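Local structure of putidaredoxin reductase (Pseudomonas putida, 1Q1R) at residues Q291-W296 / Q388-R393. The protein probably uses its bound FAD to pass electrons from a reduced nicotinamide nucleotide to putidaredoxin, the redox partner of the cytochrome P450cam monooxygenase. Residues are numbered along the deposited sequence; the frame is centred on the assembly and turned at random.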
ATOM      1  N   GLN A 291      11.980  -2.129 -15.051  1.00 37.00           N
ATOM      2  CA  GLN A 291      13.144  -2.547 -15.822  1.00 39.54           C
ATOM      3  C   GLN A 291      14.081  -3.331 -14.911  1.00 39.46           C
ATOM      4  O   GLN A 291      14.824  -4.201 -15.362  1.00 39.58           O
ATOM      5  CB  GLN A 291      13.847  -1.328 -16.432  1.00 41.42           C
ATOM      6  CG  GLN A 291      14.089  -0.190 -15.465  1.00 45.74           C
ATOM      7  CD  GLN A 291      14.289   1.139 -16.176  1.00 48.31           C
ATOM      8  OE1 GLN A 291      15.193   1.287 -17.005  1.00 50.59           O
ATOM      9  NE2 GLN A 291      13.440   2.117 -15.858  1.00 49.08           N
ATOM     10  N   LEU A 292      14.020  -3.033 -13.620  1.00 39.30           N
ATOM     11  CA  LEU A 292      14.847  -3.723 -12.642  1.00 38.95           C
ATOM     12  C   LEU A 292      14.514  -5.217 -12.655  1.00 38.64           C
ATOM     13  O   LEU A 292      15.405  -6.062 -12.562  1.00 38.43           O
ATOM     14  CB  LEU A 292      14.605  -3.137 -11.249  1.00 39.45           C
ATOM     15  CG  LEU A 292      15.507  -3.626 -10.118  1.00 40.51           C
ATOM     16  CD1 LEU A 292      16.967  -3.397 -10.492  1.00 40.88           C
ATOM     17  CD2 LEU A 292      15.158  -2.883  -8.832  1.00 40.66           C
ATOM     18  N   TYR A 293      13.231  -5.543 -12.781  1.00 37.80           N
ATOM     19  CA  TYR A 293      12.811  -6.940 -12.814  1.00 37.33           C
ATOM     20  C   TYR A 293      12.300  -7.350 -14.192  1.00 37.48           C
ATOM     21  O   TYR A 293      11.840  -8.477 -14.387  1.00 36.79           O
ATOM     22  CB  TYR A 293      11.727  -7.200 -11.766  1.00 37.44           C
ATOM     23  CG  TYR A 293      12.204  -6.979 -10.353  1.00 37.02           C
ATOM     24  CD1 TYR A 293      12.205  -5.704  -9.786  1.00 36.80           C
ATOM     25  CD2 TYR A 293      12.711  -8.037  -9.600  1.00 36.71           C
ATOM     26  CE1 TYR A 293      12.701  -5.487  -8.504  1.00 36.56           C
ATOM     27  CE2 TYR A 293      13.209  -7.832  -8.321  1.00 36.58           C
ATOM     28  CZ  TYR A 293      13.203  -6.557  -7.778  1.00 36.84           C
ATOM     29  OH  TYR A 293      13.712  -6.353  -6.517  1.00 35.83           O
ATOM     30  N   ASP A 294      12.386  -6.429 -15.145  1.00 38.14           N
ATOM     31  CA  ASP A 294      11.940  -6.684 -16.509  1.00 39.83           C
ATOM     32  C   ASP A 294      10.553  -7.327 -16.560  1.00 39.70           C
ATOM     33  O   ASP A 294      10.388  -8.420 -17.105  1.00 39.72           O
ATOM     34  CB  ASP A 294      12.945  -7.589 -17.234  1.00 41.60           C
ATOM     35  CG  ASP A 294      12.636  -7.740 -18.717  1.00 43.89           C
ATOM     36  OD1 ASP A 294      13.152  -8.696 -19.338  1.00 44.21           O
ATOM     37  OD2 ASP A 294      11.887  -6.897 -19.263  1.00 44.76           O
ATOM     38  N   ARG A 295       9.566  -6.656 -15.972  1.00 39.41           N
ATOM     39  CA  ARG A 295       8.194  -7.152 -15.991  1.00 39.32           C
ATOM     40  C   ARG A 295       7.206  -6.089 -15.525  1.00 38.65           C
ATOM     41  O   ARG A 295       7.586  -5.111 -14.876  1.00 38.09           O
ATOM     42  CB  ARG A 295       8.045  -8.419 -15.142  1.00 40.41           C
ATOM     43  CG  ARG A 295       8.081  -8.233 -13.635  1.00 40.99           C
ATOM     44  CD  ARG A 295       7.512  -9.481 -12.961  1.00 42.97           C
ATOM     45  NE  ARG A 295       7.561  -9.424 -11.502  1.00 43.95           N
ATOM     46  CZ  ARG A 295       8.649  -9.665 -10.776  1.00 44.73           C
ATOM     47  NH1 ARG A 295       9.792  -9.986 -11.372  1.00 44.66           N
ATOM     48  NH2 ARG A 295       8.597  -9.580  -9.453  1.00 44.74           N
ATOM     49  N   TRP A 296       5.938  -6.279 -15.877  1.00 37.94           N
ATOM     50  CA  TRP A 296       4.890  -5.336 -15.510  1.00 36.80           C
ATOM     51  C   TRP A 296       4.366  -5.621 -14.119  1.00 35.67           C
ATOM     52  O   TRP A 296       3.992  -6.751 -13.803  1.00 36.12           O
ATOM     53  CB  TRP A 296       3.739  -5.396 -16.517  1.00 37.48           C
ATOM     54  CG  TRP A 296       4.162  -5.019 -17.889  1.00 38.28           C
ATOM     55  CD1 TRP A 296       4.794  -5.817 -18.800  1.00 38.72           C
ATOM     56  CD2 TRP A 296       4.052  -3.728 -18.492  1.00 38.98           C
ATOM     57  NE1 TRP A 296       5.087  -5.099 -19.934  1.00 38.54           N
ATOM     58  CE2 TRP A 296       4.644  -3.812 -19.772  1.00 39.33           C
ATOM     59  CE3 TRP A 296       3.512  -2.503 -18.075  1.00 39.61           C
ATOM     60  CZ2 TRP A 296       4.711  -2.717 -20.642  1.00 39.82           C
ATOM     61  CZ3 TRP A 296       3.579  -1.412 -18.941  1.00 40.11           C
ATOM     62  CH2 TRP A 296       4.175  -1.529 -20.211  1.00 40.07           C
ATOM     63  N   GLN A 388      20.855  -0.847  -2.003  1.00 31.36           N
ATOM     64  CA  GLN A 388      21.975  -0.673  -2.915  1.00 31.48           C
ATOM     65  C   GLN A 388      22.248  -1.960  -3.696  1.00 31.18           C
ATOM     66  O   GLN A 388      22.479  -1.927  -4.904  1.00 30.98           O
ATOM     67  CB  GLN A 388      23.212  -0.259  -2.114  1.00 32.54           C
ATOM     68  CG  GLN A 388      24.448   0.027  -2.940  1.00 34.95           C
ATOM     69  CD  GLN A 388      25.648   0.391  -2.079  1.00 36.62           C
ATOM     70  OE1 GLN A 388      26.718   0.730  -2.594  1.00 37.90           O
ATOM     71  NE2 GLN A 388      25.477   0.319  -0.759  1.00 35.87           N
ATOM     72  N   ILE A 389      22.220  -3.093  -3.001  1.00 30.36           N
ATOM     73  CA  ILE A 389      22.463  -4.389  -3.632  1.00 30.04           C
ATOM     74  C   ILE A 389      21.443  -4.677  -4.737  1.00 30.93           C
ATOM     75  O   ILE A 389      21.801  -5.155  -5.817  1.00 30.17           O
ATOM     76  CB  ILE A 389      22.414  -5.534  -2.581  1.00 29.17           C
ATOM     77  CG1 ILE A 389      23.595  -5.403  -1.619  1.00 28.02           C
ATOM     78  CG2 ILE A 389      22.442  -6.896  -3.270  1.00 28.86           C
ATOM     79  CD1 ILE A 389      23.484  -6.267  -0.374  1.00 27.96           C
ATOM     80  N   ILE A 390      20.175  -4.378  -4.465  1.00 31.23           N
ATOM     81  CA  ILE A 390      19.104  -4.615  -5.429  1.00 32.20           C
ATOM     82  C   ILE A 390      19.122  -3.605  -6.570  1.00 32.81           C
ATOM     83  O   ILE A 390      19.123  -3.979  -7.743  1.00 33.54           O
ATOM     84  CB  ILE A 390      17.706  -4.543  -4.754  1.00 32.18           C
ATOM     85  CG1 ILE A 390      17.635  -5.519  -3.581  1.00 31.96           C
ATOM     86  CG2 ILE A 390      16.615  -4.854  -5.771  1.00 31.24           C
ATOM     87  CD1 ILE A 390      17.897  -6.951  -3.961  1.00 34.40           C
ATOM     88  N   THR A 391      19.133  -2.325  -6.219  1.00 34.41           N
ATOM     89  CA  THR A 391      19.123  -1.259  -7.214  1.00 35.71           C
ATOM     90  C   THR A 391      20.307  -1.315  -8.172  1.00 36.88           C
ATOM     91  O   THR A 391      20.145  -1.111  -9.374  1.00 36.20           O
ATOM     92  CB  THR A 391      19.104   0.131  -6.546  1.00 36.45           C
ATOM     93  OG1 THR A 391      17.963   0.237  -5.684  1.00 37.40           O
ATOM     94  CG2 THR A 391      19.038   1.230  -7.605  1.00 36.53           C
ATOM     95  N   ASP A 392      21.496  -1.597  -7.646  1.00 37.82           N
ATOM     96  CA  ASP A 392      22.684  -1.657  -8.490  1.00 39.14           C
ATOM     97  C   ASP A 392      23.061  -3.053  -8.973  1.00 39.16           C
ATOM     98  O   ASP A 392      24.108  -3.235  -9.598  1.00 39.07           O
ATOM     99  CB  ASP A 392      23.875  -1.027  -7.767  1.00 40.57           C
ATOM    100  CG  ASP A 392      23.653   0.435  -7.466  1.00 42.31           C
ATOM    101  OD1 ASP A 392      23.180   1.153  -8.371  1.00 44.39           O
ATOM    102  OD2 ASP A 392      23.950   0.871  -6.335  1.00 44.06           O
ATOM    103  N   ARG A 393      22.213  -4.039  -8.694  1.00 39.20           N
ATOM    104  CA  ARG A 393      22.492  -5.403  -9.129  1.00 39.70           C
ATOM    105  C   ARG A 393      23.898  -5.845  -8.725  1.00 38.28           C
ATOM    106  O   ARG A 393      24.638  -6.396  -9.538  1.00 38.95           O
ATOM    107  CB  ARG A 393      22.353  -5.494 -10.649  1.00 42.09           C
ATOM    108  CG  ARG A 393      21.036  -6.059 -11.136  1.00 45.44           C
ATOM    109  CD  ARG A 393      20.918  -7.535 -10.781  1.00 48.68           C
ATOM    110  NE  ARG A 393      19.855  -8.193 -11.533  1.00 52.03           N
ATOM    111  CZ  ARG A 393      19.831  -8.289 -12.860  1.00 53.12           C
ATOM    112  NH1 ARG A 393      20.817  -7.769 -13.583  1.00 54.16           N
ATOM    113  NH2 ARG A 393      18.825  -8.905 -13.466  1.00 53.50           N
TER
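Leu292 and Ile390 carry the apolar part of this contact, their side chains crossing at about a right angle, with CD2 of Leu292 3.9 Å from CG2 of Ile390. With CG anti to the backbone N (chi1 -173°), the branched end of Leu292 extends to the helix end, where its two methyls part. CD2 meets the isoleucine branch, while CD1 lies 3.5 Å from the carbonyl O of Ile390. The same CG2 of Ile390 also approaches Tyr293, 3.4 Å from its OH and 4.3 Å from CZ, obliquely to the ring. One methyl is thus shared by two neighbours from the turn.

The two hydroxyls at the contact are bonded outside it. Tyr293 OH hydrogen-bonds to Leu372 O and Leu343 N, two backbone partners that hold the phenol end beside Ile390. Thr391 OG1 bonds to Lys387 O and Ala326 N, and Ala326 also packs against Leu292 and Ile390.

Each backbone turns where the two meet. The helix stops in a Schellman motif: Arg393, with positive phi (51°), is its C-prime residue, and its N bonds to Ile390 O at 3.2 Å, together with Leu394 N to Ile389 O, so the carbonyl beside Leu292 CD1 is engaged in the cap. On the other segment, Asp294 and Arg295 form a G1 beta bulge facing Ser290, closing the hairpin between strands 286-290 and 295-298. The arrangement is a hairpin turn packed on a capped helix C-terminus, joining the pyridine nucleotide-disulphide oxidoreductase part of this glutathione reductase fold to its C-terminal reductase region.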